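Local coordinates for unique short US2 glycoprotein (Human herpesvirus 5, PDB 1IM3) that redirects newly made host MHC class I heavy chains to the cytosol for proteasomal destruction, hiding infected cells from cytotoxic T lymphocytes, at residues 1-6 with 21-26; 28-33 with 50-55; 33-38 with 77-82; 43-48 with 67-72. All coordinates share one frame; numbering follows the deposited sequence.

Contact 1: 1-6 with 21-26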
loop_
_atom_site.group_PDB
_atom_site.type_symbol
_atom_site.label_atom_id
_atom_site.label_comp_id
_atom_site.label_asym_id
_atom_site.label_seq_id
_atom_site.Cartn_x
_atom_site.Cartn_y
_atom_site.Cartn_z
ATOM N N PRO D 1 -28.944 -9.794 -2.187
ATOM C CA PRO D 1 -28.047 -9.961 -1.024
ATOM C C PRO D 1 -28.780 -9.804 0.305
ATOM O O PRO D 1 -29.181 -8.695 0.672
ATOM C CB PRO D 1 -26.960 -8.902 -1.162
ATOM C CG PRO D 1 -26.935 -8.680 -2.645
ATOM C CD PRO D 1 -28.415 -8.763 -3.101
ATOM N N TRP D 2 -28.956 -10.909 1.023
ATOM C CA TRP D 2 -29.628 -10.863 2.318
ATOM C C TRP D 2 -28.890 -11.755 3.302
ATOM O O TRP D 2 -28.113 -12.631 2.904
ATOM C CB TRP D 2 -31.079 -11.353 2.215
ATOM C CG TRP D 2 -31.207 -12.851 2.015
ATOM C CD1 TRP D 2 -31.184 -13.527 0.830
ATOM C CD2 TRP D 2 -31.371 -13.850 3.041
ATOM N NE1 TRP D 2 -31.328 -14.881 1.050
ATOM C CE2 TRP D 2 -31.444 -15.107 2.395
ATOM C CE3 TRP D 2 -31.463 -13.802 4.440
ATOM C CZ2 TRP D 2 -31.605 -16.306 3.101
ATOM C CZ3 TRP D 2 -31.621 -14.994 5.141
ATOM C CH2 TRP D 2 -31.691 -16.231 4.469
ATOM N N PHE D 3 -29.142 -11.537 4.587
ATOM C CA PHE D 3 -28.513 -12.341 5.615
ATOM C C PHE D 3 -29.067 -11.939 6.960
ATOM O O PHE D 3 -29.462 -10.794 7.154
ATOM C CB PHE D 3 -26.986 -12.151 5.597
ATOM C CG PHE D 3 -26.538 -10.785 6.009
ATOM C CD1 PHE D 3 -26.564 -10.401 7.351
ATOM C CD2 PHE D 3 -26.134 -9.858 5.054
ATOM C CE1 PHE D 3 -26.197 -9.109 7.734
ATOM C CE2 PHE D 3 -25.764 -8.563 5.426
ATOM C CZ PHE D 3 -25.797 -8.187 6.766
ATOM N N GLN D 4 -29.126 -12.883 7.885
ATOM C CA GLN D 4 -29.580 -12.548 9.220
ATOM C C GLN D 4 -28.743 -13.300 10.241
ATOM O O GLN D 4 -28.409 -14.469 10.056
ATOM C CB GLN D 4 -31.072 -12.855 9.397
ATOM C CG GLN D 4 -31.464 -14.292 9.140
ATOM C CD GLN D 4 -32.864 -14.639 9.669
ATOM O OE1 GLN D 4 -33.255 -15.817 9.700
ATOM N NE2 GLN D 4 -33.622 -13.612 10.090
ATOM N N ILE D 5 -28.401 -12.599 11.313
ATOM C CA ILE D 5 -27.606 -13.145 12.396
ATOM C C ILE D 5 -28.471 -14.002 13.299
ATOM O O ILE D 5 -29.428 -13.504 13.885
ATOM C CB ILE D 5 -27.008 -12.010 13.220
ATOM C CG1 ILE D 5 -26.143 -11.142 12.312
ATOM C CG2 ILE D 5 -26.224 -12.564 14.393
ATOM C CD1 ILE D 5 -25.552 -9.949 13.017
ATOM N N GLU D 6 -28.136 -15.282 13.416
ATOM C CA GLU D 6 -28.909 -16.171 14.265
ATOM C C GLU D 6 -28.369 -16.172 15.678
ATOM O O GLU D 6 -29.110 -16.010 16.635
ATOM C CB GLU D 6 -28.893 -17.606 13.730
ATOM C CG GLU D 6 -29.529 -17.791 12.374
ATOM C CD GLU D 6 -29.707 -19.260 12.026
ATOM O OE1 GLU D 6 -28.791 -20.063 12.306
ATOM O OE2 GLU D 6 -30.763 -19.609 11.467
ATOM N N GLY D 21 -21.275 -18.908 16.650
ATOM C CA GLY D 21 -22.230 -18.010 16.057
ATOM C C GLY D 21 -22.727 -18.605 14.764
ATOM O O GLY D 21 -22.208 -19.612 14.278
ATOM N N SER D 22 -23.738 -17.974 14.198
ATOM C CA SER D 22 -24.299 -18.454 12.958
ATOM C C SER D 22 -24.985 -17.321 12.230
ATOM O O SER D 22 -25.554 -16.418 12.853
ATOM C CB SER D 22 -25.301 -19.576 13.235
ATOM O OG SER D 22 -25.996 -19.932 12.052
ATOM N N ILE D 23 -24.909 -17.375 10.906
ATOM C CA ILE D 23 -25.537 -16.383 10.047
ATOM C C ILE D 23 -26.088 -17.137 8.836
ATOM O O ILE D 23 -25.374 -17.944 8.238
ATOM C CB ILE D 23 -24.504 -15.346 9.562
ATOM C CG1 ILE D 23 -24.013 -14.522 10.756
ATOM C CG2 ILE D 23 -25.107 -14.454 8.486
ATOM C CD1 ILE D 23 -23.002 -13.479 10.400
ATOM N N VAL D 24 -27.360 -16.954 8.502
ATOM C CA VAL D 24 -27.875 -17.619 7.305
ATOM C C VAL D 24 -28.048 -16.494 6.301
ATOM O O VAL D 24 -28.242 -15.342 6.692
ATOM C CB VAL D 24 -29.255 -18.353 7.504
ATOM C CG1 VAL D 24 -29.079 -19.575 8.370
ATOM C CG2 VAL D 24 -30.283 -17.419 8.095
ATOM N N GLY D 25 -27.953 -16.828 5.017
ATOM C CA GLY D 25 -28.104 -15.845 3.956
ATOM C C GLY D 25 -27.634 -16.468 2.655
ATOM O O GLY D 25 -27.181 -17.620 2.641
ATOM N N ASN D 26 -27.724 -15.723 1.561
ATOM C CA ASN D 26 -27.297 -16.269 0.282
ATOM C C ASN D 26 -25.917 -15.788 -0.178
ATOM O O ASN D 26 -25.668 -15.721 -1.385
ATOM C CB ASN D 26 -28.358 -15.983 -0.801
ATOM C CG ASN D 26 -28.618 -14.493 -1.000
ATOM O OD1 ASN D 26 -28.081 -13.646 -0.274
ATOM N ND2 ASN D 26 -29.452 -14.166 -1.994
#
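Strand 3-6 pairs with strand 21-25 through backbone hydrogen bonds that bracket the non-hydrogen-bonded pair Ile5-Ile23. Gln4 and Val24 form the hydrogen-bonded pair, Gln4 N lying 2.9 Å from Val24 O, and further on Glu6 N reaches Ser22 O. At the other end the side chain of Asn26 extends the ladder: its OD1 accepts a nearly straight bond from Trp2 N (3.2 Å), while the return bond from Asn26 N to Trp2 O is weak.

One polar contact joins two side chains. Ser22 OG donates to Glu6 OE1 at 2.8 Å, arriving on the anti side of the carboxylate and 30° out of its plane; the other oxygen, OE2, rests near Val24 CG1.

The aromatic contact is made by Trp2. With chi1 at 72° its CG sits between the backbone N and the carbonyl carbon, which folds the indole back over the partner strand. Gly25 CA lies 3.5 Å from the centroid of the six-membered ring, almost on the ring normal, a CH-pi contact.

Apolar contacts occupy both faces. Gln4 CG runs alongside Val24 CG2 at 3.5 Å, whereas Phe3 CB and Ile5 CG1 meet Ile23 on the face that packs against strands 75-82 and 85-91. The arrangement is that of an antiparallel beta hairpin, 3-12 with 16-25, at one edge of a sheet in the immunoglobulin-like lumenal domain.

Contact 2: 28-33 with 50-55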
loop_
_atom_site.group_PDB
_atom_site.type_symbol
_atom_site.label_atom_id
_atom_site.label_comp_id
_atom_site.label_asym_id
_atom_site.label_seq_id
_atom_site.Cartn_x
_atom_site.Cartn_y
_atom_site.Cartn_z
ATOM N N SER D 28 -22.248 -15.707 -1.416
ATOM C CA SER D 28 -21.497 -16.671 -2.224
ATOM C C SER D 28 -20.036 -16.723 -1.737
ATOM O O SER D 28 -19.305 -17.674 -1.995
ATOM C CB SER D 28 -21.548 -16.282 -3.712
ATOM O OG SER D 28 -21.160 -14.923 -3.900
ATOM N N ARG D 29 -19.608 -15.702 -1.018
ATOM C CA ARG D 29 -18.237 -15.682 -0.506
ATOM C C ARG D 29 -18.260 -14.952 0.826
ATOM O O ARG D 29 -19.241 -14.266 1.138
ATOM C CB ARG D 29 -17.315 -14.960 -1.496
ATOM C CG ARG D 29 -17.763 -13.539 -1.803
ATOM C CD ARG D 29 -17.015 -12.925 -2.993
ATOM N NE ARG D 29 -17.729 -11.726 -3.442
ATOM C CZ ARG D 29 -17.529 -10.504 -2.970
ATOM N NH1 ARG D 29 -16.618 -10.284 -2.024
ATOM N NH2 ARG D 29 -18.266 -9.513 -3.441
ATOM N N PHE D 30 -17.186 -15.104 1.608
ATOM C CA PHE D 30 -17.106 -14.449 2.911
ATOM C C PHE D 30 -15.671 -14.223 3.397
ATOM O O PHE D 30 -14.717 -14.786 2.867
ATOM C CB PHE D 30 -17.787 -15.309 3.973
ATOM C CG PHE D 30 -16.921 -16.459 4.440
ATOM C CD1 PHE D 30 -16.735 -17.583 3.627
ATOM C CD2 PHE D 30 -16.182 -16.361 5.632
ATOM C CE1 PHE D 30 -15.827 -18.595 3.975
ATOM C CE2 PHE D 30 -15.258 -17.362 6.010
ATOM C CZ PHE D 30 -15.075 -18.489 5.178
ATOM N N VAL D 31 -15.553 -13.396 4.433
ATOM C CA VAL D 31 -14.291 -13.122 5.098
ATOM C C VAL D 31 -14.649 -13.130 6.579
ATOM O O VAL D 31 -15.575 -12.443 7.000
ATOM C CB VAL D 31 -13.696 -11.742 4.762
ATOM C CG1 VAL D 31 -12.368 -11.585 5.486
ATOM C CG2 VAL D 31 -13.489 -11.603 3.251
ATOM N N PHE D 32 -13.937 -13.940 7.359
ATOM C CA PHE D 32 -14.178 -14.029 8.811
ATOM C C PHE D 32 -12.999 -13.274 9.416
ATOM O O PHE D 32 -11.867 -13.742 9.348
ATOM C CB PHE D 32 -14.154 -15.489 9.267
ATOM C CG PHE D 32 -14.537 -15.695 10.706
ATOM C CD1 PHE D 32 -15.854 -15.544 11.129
ATOM C CD2 PHE D 32 -13.579 -16.071 11.647
ATOM C CE1 PHE D 32 -16.215 -15.769 12.457
ATOM C CE2 PHE D 32 -13.940 -16.297 12.984
ATOM C CZ PHE D 32 -15.265 -16.145 13.374
ATOM N N ASP D 33 -13.260 -12.119 10.013
ATOM C CA ASP D 33 -12.173 -11.285 10.531
ATOM C C ASP D 33 -12.339 -10.956 12.027
ATOM O O ASP D 33 -12.737 -9.858 12.388
ATOM C CB ASP D 33 -12.149 -10.006 9.673
ATOM C CG ASP D 33 -10.961 -9.099 9.971
ATOM O OD1 ASP D 33 -10.089 -9.465 10.791
ATOM O OD2 ASP D 33 -10.901 -8.007 9.372
ATOM N N ASP D 50 -11.055 -25.261 10.893
ATOM C CA ASP D 50 -12.066 -26.187 11.390
ATOM C C ASP D 50 -13.118 -25.474 12.249
ATOM O O ASP D 50 -14.212 -25.998 12.475
ATOM C CB ASP D 50 -11.446 -27.313 12.235
ATOM C CG ASP D 50 -10.640 -28.305 11.419
ATOM O OD1 ASP D 50 -10.654 -28.252 10.161
ATOM O OD2 ASP D 50 -10.003 -29.150 12.079
ATOM N N ASP D 51 -12.789 -24.284 12.749
ATOM C CA ASP D 51 -13.731 -23.557 13.575
ATOM C C ASP D 51 -14.641 -22.618 12.796
ATOM O O ASP D 51 -15.381 -21.824 13.398
ATOM C CB ASP D 51 -12.997 -22.763 14.651
ATOM C CG ASP D 51 -12.311 -23.652 15.684
ATOM O OD1 ASP D 51 -11.688 -23.102 16.607
ATOM O OD2 ASP D 51 -12.387 -24.894 15.595
ATOM N N VAL D 52 -14.574 -22.701 11.472
ATOM C CA VAL D 52 -15.410 -21.898 10.598
ATOM C C VAL D 52 -16.019 -22.799 9.512
ATOM O O VAL D 52 -15.301 -23.569 8.871
ATOM C CB VAL D 52 -14.596 -20.791 9.927
ATOM C CG1 VAL D 52 -15.489 -19.983 8.995
ATOM C CG2 VAL D 52 -13.983 -19.876 10.997
ATOM N N GLU D 53 -17.335 -22.718 9.323
ATOM C CA GLU D 53 -17.992 -23.506 8.288
ATOM C C GLU D 53 -18.838 -22.625 7.417
ATOM O O GLU D 53 -19.745 -21.953 7.905
ATOM C CB GLU D 53 -18.856 -24.595 8.917
ATOM C CG GLU D 53 -18.045 -25.581 9.730
ATOM C CD GLU D 53 -18.874 -26.730 10.262
ATOM O OE1 GLU D 53 -19.869 -26.473 10.982
ATOM O OE2 GLU D 53 -18.529 -27.895 9.957
ATOM N N PHE D 54 -18.530 -22.627 6.128
ATOM C CA PHE D 54 -19.255 -21.827 5.158
ATOM C C PHE D 54 -19.939 -22.743 4.166
ATOM O O PHE D 54 -19.304 -23.675 3.667
ATOM C CB PHE D 54 -18.278 -20.918 4.405
ATOM C CG PHE D 54 -18.929 -20.049 3.363
ATOM C CD1 PHE D 54 -19.865 -19.086 3.725
ATOM C CD2 PHE D 54 -18.572 -20.165 2.020
ATOM C CE1 PHE D 54 -20.434 -18.247 2.774
ATOM C CE2 PHE D 54 -19.133 -19.335 1.063
ATOM C CZ PHE D 54 -20.065 -18.376 1.435
ATOM N N VAL D 55 -21.222 -22.487 3.906
ATOM C CA VAL D 55 -21.992 -23.234 2.912
ATOM C C VAL D 55 -22.444 -22.165 1.936
ATOM O O VAL D 55 -23.376 -21.408 2.230
ATOM C CB VAL D 55 -23.230 -23.919 3.523
ATOM C CG1 VAL D 55 -23.977 -24.719 2.446
ATOM C CG2 VAL D 55 -22.799 -24.852 4.634
#
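Different first torsions bring Phe30 and Phe54 together: Phe30 has CG between its backbone N and carbonyl carbon (chi1 79°), whereas Phe54 carries CG trans to its N (chi1 180°), and the two side chains slide past one another in opposite directions. The contact spans the two sheets of the immunoglobulin-like beta sandwich. Strands 30-33 and 52-55 run nearly antiparallel but belong to different sheets, their axes 9.7 Å apart at closest approach, and no hydrogen bond crosses between them.

The rings of Phe30 and Phe54 meet obliquely, their planes inclined at 38° and their centroids 4.6 Å apart. CD1 of Phe30 stands over one face of Phe54, 3.3 Å from its CG, while the Ser28 carbonyl oxygen approaches the edge of the Phe54 ring, 3.5 Å from CE2. Leu60 of strand 59-68 touches Phe30, Val52 and Phe54.

Toward the domain interior Val52 divides its two methyls between two aromatic neighbours, and Phe32 also meets the ring of Trp62. The chain of another protein also reaches strand 30-37: a basic side chain of it makes a cation-pi contact with the Phe30 ring, and Phe30 O accepts a hydrogen bond from that chain. Of the two valine methyls, Val52 CG1 lies 4.0 Å from Phe30 CE2, and CG2 sits over one face of Phe32, 3.9 Å from CD2.

Contact 3: 33-38 with 77-82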
loop_
_atom_site.group_PDB
_atom_site.type_symbol
_atom_site.label_atom_id
_atom_site.label_comp_id
_atom_site.label_asym_id
_atom_site.label_seq_id
_atom_site.Cartn_x
_atom_site.Cartn_y
_atom_site.Cartn_z
ATOM N N ASP D 33 -13.260 -12.119 10.013
ATOM C CA ASP D 33 -12.173 -11.285 10.531
ATOM C C ASP D 33 -12.339 -10.956 12.027
ATOM O O ASP D 33 -12.737 -9.858 12.388
ATOM C CB ASP D 33 -12.149 -10.006 9.673
ATOM C CG ASP D 33 -10.961 -9.099 9.971
ATOM O OD1 ASP D 33 -10.089 -9.465 10.791
ATOM O OD2 ASP D 33 -10.901 -8.007 9.372
ATOM N N PRO D 34 -12.022 -11.911 12.907
ATOM C CA PRO D 34 -12.156 -11.719 14.358
ATOM C C PRO D 34 -11.060 -10.886 15.020
ATOM O O PRO D 34 -9.881 -11.034 14.720
ATOM C CB PRO D 34 -12.205 -13.149 14.890
ATOM C CG PRO D 34 -11.257 -13.853 13.990
ATOM C CD PRO D 34 -11.608 -13.289 12.600
ATOM N N LYS D 35 -11.468 -9.993 15.911
ATOM C CA LYS D 35 -10.515 -9.141 16.627
ATOM C C LYS D 35 -10.726 -9.219 18.129
ATOM O O LYS D 35 -11.852 -9.388 18.595
ATOM C CB LYS D 35 -10.653 -7.663 16.242
ATOM C CG LYS D 35 -10.119 -7.216 14.878
ATOM C CD LYS D 35 -11.194 -7.286 13.792
ATOM C CE LYS D 35 -10.879 -6.422 12.556
ATOM N NZ LYS D 35 -9.659 -6.788 11.770
ATOM N N ALA D 36 -9.634 -9.113 18.879
ATOM C CA ALA D 36 -9.720 -9.117 20.330
ATOM C C ALA D 36 -9.803 -7.639 20.689
ATOM O O ALA D 36 -9.085 -6.810 20.125
ATOM C CB ALA D 36 -8.481 -9.721 20.951
ATOM N N ASP D 37 -10.699 -7.287 21.594
ATOM C CA ASP D 37 -10.784 -5.889 21.998
ATOM C C ASP D 37 -10.326 -5.800 23.443
ATOM O O ASP D 37 -10.924 -6.422 24.325
ATOM C CB ASP D 37 -12.206 -5.360 21.901
ATOM C CG ASP D 37 -12.268 -3.861 22.074
ATOM O OD1 ASP D 37 -11.369 -3.300 22.744
ATOM O OD2 ASP D 37 -13.214 -3.238 21.551
ATOM N N TYR D 38 -9.260 -5.037 23.678
ATOM C CA TYR D 38 -8.714 -4.875 25.024
ATOM C C TYR D 38 -9.217 -3.579 25.641
ATOM O O TYR D 38 -8.603 -3.027 26.551
ATOM C CB TYR D 38 -7.183 -4.869 24.983
ATOM C CG TYR D 38 -6.592 -6.097 24.334
ATOM C CD1 TYR D 38 -7.090 -7.367 24.622
ATOM C CD2 TYR D 38 -5.515 -5.992 23.460
ATOM C CE1 TYR D 38 -6.527 -8.500 24.060
ATOM C CE2 TYR D 38 -4.946 -7.116 22.893
ATOM C CZ TYR D 38 -5.455 -8.369 23.199
ATOM O OH TYR D 38 -4.882 -9.490 22.651
ATOM N N ALA D 77 -14.563 -8.445 18.872
ATOM C CA ALA D 77 -15.049 -7.563 17.813
ATOM C C ALA D 77 -14.946 -8.412 16.554
ATOM O O ALA D 77 -13.855 -8.748 16.105
ATOM C CB ALA D 77 -14.183 -6.329 17.680
ATOM N N LEU D 78 -16.088 -8.755 15.988
ATOM C CA LEU D 78 -16.117 -9.608 14.821
ATOM C C LEU D 78 -16.502 -8.878 13.551
ATOM O O LEU D 78 -17.662 -8.509 13.366
ATOM C CB LEU D 78 -17.087 -10.759 15.080
ATOM C CG LEU D 78 -17.134 -11.901 14.070
ATOM C CD1 LEU D 78 -15.730 -12.452 13.842
ATOM C CD2 LEU D 78 -18.067 -12.999 14.609
ATOM N N ARG D 79 -15.527 -8.652 12.677
ATOM C CA ARG D 79 -15.791 -7.994 11.407
ATOM C C ARG D 79 -16.064 -9.091 10.390
ATOM O O ARG D 79 -15.311 -10.044 10.275
ATOM C CB ARG D 79 -14.590 -7.146 10.962
ATOM C CG ARG D 79 -14.722 -6.543 9.554
ATOM C CD ARG D 79 -13.538 -5.639 9.170
ATOM N NE ARG D 79 -13.645 -5.180 7.787
ATOM C CZ ARG D 79 -13.124 -5.816 6.739
ATOM N NH1 ARG D 79 -12.433 -6.953 6.891
ATOM N NH2 ARG D 79 -13.304 -5.321 5.533
ATOM N N LEU D 80 -17.163 -8.968 9.670
ATOM C CA LEU D 80 -17.500 -9.974 8.682
ATOM C C LEU D 80 -17.804 -9.288 7.373
ATOM O O LEU D 80 -18.339 -8.185 7.368
ATOM C CB LEU D 80 -18.747 -10.756 9.110
ATOM C CG LEU D 80 -18.706 -11.569 10.397
ATOM C CD1 LEU D 80 -20.081 -12.152 10.658
ATOM C CD2 LEU D 80 -17.670 -12.690 10.278
ATOM N N VAL D 81 -17.416 -9.893 6.260
ATOM C CA VAL D 81 -17.806 -9.302 5.000
ATOM C C VAL D 81 -18.451 -10.448 4.238
ATOM O O VAL D 81 -17.844 -11.485 3.973
ATOM C CB VAL D 81 -16.637 -8.582 4.249
ATOM C CG1 VAL D 81 -15.331 -8.795 4.951
ATOM C CG2 VAL D 81 -16.616 -8.971 2.799
ATOM N N LEU D 82 -19.737 -10.268 3.984
ATOM C CA LEU D 82 -20.569 -11.260 3.328
ATOM C C LEU D 82 -20.957 -10.727 1.972
ATOM O O LEU D 82 -21.608 -9.680 1.864
ATOM C CB LEU D 82 -21.814 -11.487 4.172
ATOM C CG LEU D 82 -21.529 -11.643 5.673
ATOM C CD1 LEU D 82 -22.837 -11.672 6.455
ATOM C CD2 LEU D 82 -20.732 -12.906 5.909
#
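A buried salt-bridge network lies along this strand pair: the Asp33 carboxylate is gripped by Arg79 from the facing strand and by Lys35 from its own. The strands, 33-37 and 77-82, are antiparallel neighbours in one sheet of the immunoglobulin-like sandwich. Asp33-Arg79 and Lys35-Ala77 are hydrogen-bonded pairs, with Lys35 N only 2.7 Å from Ala77 O, and Pro34-Leu78 between them is a non-hydrogen-bonded pair.

All three charged residues share one face. Lys35 reaches back to Asp33 because its chain bends at chi2 (91°) and chi4, placing NZ 2.9 Å from Asp33 OD1 in a weak bond; its stronger partner is Asn44 OD1. A chain of another protein closes the network, supplying a basic side chain to Asp33 OD1 and backbone partners to Lys35 NZ and Arg79 NH1. Such company would be expected to favour a charged aspartate.

On the reverse face Pro34 CB packs against Leu78 CD1 at 3.7 Å. The Arg79 chain, extended from CG to NE, passes Asp33 obliquely, with guanidinium and carboxylate planes 82° apart. Arg79 NH1 meets the anti lone pair of Asp33 OD2 at 3.1 Å.

Contact 4: 43-48 with 67-72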
loop_
_atom_site.group_PDB
_atom_site.type_symbol
_atom_site.label_atom_id
_atom_site.label_comp_id
_atom_site.label_asym_id
_atom_site.label_seq_id
_atom_site.Cartn_x
_atom_site.Cartn_y
_atom_site.Cartn_z
ATOM N N GLU D 43 -6.218 -6.344 18.588
ATOM C CA GLU D 43 -5.408 -6.989 17.578
ATOM C C GLU D 43 -6.212 -8.099 16.945
ATOM O O GLU D 43 -7.199 -8.581 17.500
ATOM C CB GLU D 43 -4.119 -7.556 18.175
ATOM C CG GLU D 43 -4.329 -8.455 19.362
ATOM C CD GLU D 43 -3.052 -9.142 19.782
ATOM O OE1 GLU D 43 -2.877 -9.383 20.991
ATOM O OE2 GLU D 43 -2.227 -9.449 18.897
ATOM N N ASN D 44 -5.778 -8.494 15.765
ATOM C CA ASN D 44 -6.446 -9.541 15.037
ATOM C C ASN D 44 -6.254 -10.896 15.695
ATOM O O ASN D 44 -5.211 -11.167 16.279
ATOM C CB ASN D 44 -5.924 -9.547 13.595
ATOM C CG ASN D 44 -6.474 -8.393 12.785
ATOM O OD1 ASN D 44 -7.510 -7.824 13.126
ATOM N ND2 ASN D 44 -5.794 -8.048 11.707
ATOM N N LEU D 45 -7.289 -11.727 15.609
ATOM C CA LEU D 45 -7.243 -13.066 16.133
ATOM C C LEU D 45 -7.213 -13.974 14.929
ATOM O O LEU D 45 -7.743 -13.655 13.867
ATOM C CB LEU D 45 -8.473 -13.383 16.941
ATOM C CG LEU D 45 -8.567 -12.630 18.271
ATOM C CD1 LEU D 45 -9.941 -12.878 18.911
ATOM C CD2 LEU D 45 -7.435 -13.095 19.209
ATOM N N TYR D 46 -6.571 -15.116 15.114
ATOM C CA TYR D 46 -6.473 -16.127 14.076
ATOM C C TYR D 46 -7.064 -17.441 14.521
ATOM O O TYR D 46 -6.616 -18.009 15.540
ATOM C CB TYR D 46 -5.032 -16.351 13.732
ATOM C CG TYR D 46 -4.479 -15.053 13.330
ATOM C CD1 TYR D 46 -4.662 -14.559 12.035
ATOM C CD2 TYR D 46 -3.808 -14.251 14.254
ATOM C CE1 TYR D 46 -4.185 -13.319 11.672
ATOM C CE2 TYR D 46 -3.333 -12.994 13.904
ATOM C CZ TYR D 46 -3.516 -12.542 12.617
ATOM O OH TYR D 46 -3.000 -11.299 12.306
ATOM N N VAL D 47 -8.069 -17.898 13.770
ATOM C CA VAL D 47 -8.743 -19.140 14.063
ATOM C C VAL D 47 -8.481 -20.217 13.019
ATOM O O VAL D 47 -8.354 -19.923 11.829
ATOM C CB VAL D 47 -10.255 -18.915 14.179
ATOM C CG1 VAL D 47 -10.491 -17.712 15.040
ATOM C CG2 VAL D 47 -10.891 -18.787 12.812
ATOM N N HIS D 48 -8.404 -21.457 13.486
ATOM C CA HIS D 48 -8.164 -22.606 12.626
ATOM C C HIS D 48 -9.384 -22.768 11.711
ATOM O O HIS D 48 -10.502 -22.434 12.126
ATOM C CB HIS D 48 -7.936 -23.837 13.498
ATOM C CG HIS D 48 -7.505 -25.046 12.731
ATOM N ND1 HIS D 48 -8.386 -25.826 12.016
ATOM C CD2 HIS D 48 -6.279 -25.592 12.542
ATOM C CE1 HIS D 48 -7.721 -26.799 11.417
ATOM N NE2 HIS D 48 -6.440 -26.678 11.721
ATOM N N LEU D 67 -9.113 -20.647 21.966
ATOM C CA LEU D 67 -8.265 -19.626 21.418
ATOM C C LEU D 67 -7.623 -18.830 22.545
ATOM O O LEU D 67 -8.316 -18.174 23.321
ATOM C CB LEU D 67 -9.091 -18.718 20.504
ATOM C CG LEU D 67 -8.238 -17.660 19.830
ATOM C CD1 LEU D 67 -7.094 -18.326 19.059
ATOM C CD2 LEU D 67 -9.101 -16.844 18.919
ATOM N N ASP D 68 -6.305 -18.899 22.645
ATOM C CA ASP D 68 -5.623 -18.164 23.700
ATOM C C ASP D 68 -5.821 -16.673 23.510
ATOM O O ASP D 68 -5.517 -16.128 22.462
ATOM C CB ASP D 68 -4.110 -18.434 23.716
ATOM C CG ASP D 68 -3.759 -19.852 24.122
ATOM O OD1 ASP D 68 -4.553 -20.509 24.833
ATOM O OD2 ASP D 68 -2.658 -20.306 23.735
ATOM N N VAL D 69 -6.381 -16.015 24.503
ATOM C CA VAL D 69 -6.507 -14.581 24.406
ATOM C C VAL D 69 -5.833 -14.088 25.639
ATOM O O VAL D 69 -5.849 -14.718 26.691
ATOM C CB VAL D 69 -7.944 -14.060 24.433
ATOM C CG1 VAL D 69 -8.657 -14.441 23.139
ATOM C CG2 VAL D 69 -8.655 -14.573 25.681
ATOM N N MET D 70 -5.207 -12.954 25.501
ATOM C CA MET D 70 -4.537 -12.366 26.624
ATOM C C MET D 70 -5.524 -12.030 27.738
ATOM O O MET D 70 -6.732 -11.918 27.509
ATOM C CB MET D 70 -3.823 -11.112 26.171
ATOM C CG MET D 70 -2.721 -11.383 25.182
ATOM S SD MET D 70 -1.955 -9.836 24.754
ATOM C CE MET D 70 -0.618 -9.813 25.916
ATOM N N PRO D 71 -5.016 -11.876 28.970
ATOM C CA PRO D 71 -5.834 -11.550 30.144
ATOM C C PRO D 71 -6.586 -10.238 29.940
ATOM O O PRO D 71 -7.710 -10.057 30.415
ATOM C CB PRO D 71 -4.802 -11.443 31.259
ATOM C CG PRO D 71 -3.745 -12.419 30.825
ATOM C CD PRO D 71 -3.616 -12.121 29.357
ATOM N N ILE D 72 -5.949 -9.324 29.224
ATOM C CA ILE D 72 -6.531 -8.020 28.938
ATOM C C ILE D 72 -7.787 -8.115 28.076
ATOM O O ILE D 72 -8.457 -7.117 27.833
ATOM C CB ILE D 72 -5.550 -7.150 28.159
ATOM C CG1 ILE D 72 -4.124 -7.421 28.629
ATOM C CG2 ILE D 72 -5.897 -5.692 28.344
ATOM C CD1 ILE D 72 -3.078 -6.830 27.704
#
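The contact closes one end of the immunoglobulin-like beta sandwich, where the chain leaving strand 42-44 passes alongside the end of strand 59-68 and the loop after it. Leu67 and Leu45 form its apolar centre. CD2 of Leu67 lies 4.0 Å from Leu45 CB and 4.2 Å from Val47 CG1, so a single methyl rests against both residues; the two leucine side chains cross at a slant. The other branch of Leu67, CD1, comes up to the carbonyl oxygen of Tyr46 at 3.6 Å. Leu67 reaches across because CG is trans to its backbone N (chi1 -177°), which sends CG, and with it the two methyls, toward 43-48.

Further along, Leu45 turns CD2 toward Val69 CG1, 4.3 Å away, a looser apolar touch. Among exposed side chains, Met70 SD lies 3.9 Å from Glu43 OE1, the two side chains crossing at about a right angle. That carboxylate oxygen is hydrogen-bonded to Tyr38 OH, and Met70 packs on the same tyrosine. The two segments have no hydrogen bond between them, and packing, mostly of side chains, joins them.

Each backbone is instead paired with a different partner. Leu45 and Glu43 bond to Pro34 and Ala36 of strand 30-37, whereas Leu67 bonds to Leu17 of strand 16-25. The side chain of Leu17 also touches Leu45, Leu67 and Val69, so strand 16-25 contacts both segments here.

How the contacts relate
Contact 3 is the buried one, contact 1 and contact 4 are partly buried, and contact 2 lies at the surface. Contacts 1 and 3 each zip neighbouring strands within a sheet by backbone hydrogen bonds, one in each sheet; contacts 2 and 4 bring elements of different sheets together without a hydrogen bond, mainly through side chains. Contacts 2 and 3 both use strand 30-37 and share Asp33: Phe30 and Phe32 pack toward the other sheet, while the charged residues Asp33, Lys35 and Arg79 have partners on another protein chain. Ile23 and Phe3 of contact 1 pack on Leu80 and Leu82 of contact 3, joining the sheets. Contact 4 meets contact 3 through Tyr38-Glu43 and Lys35-Asn44 polar pairs, and contact 2 through Val47.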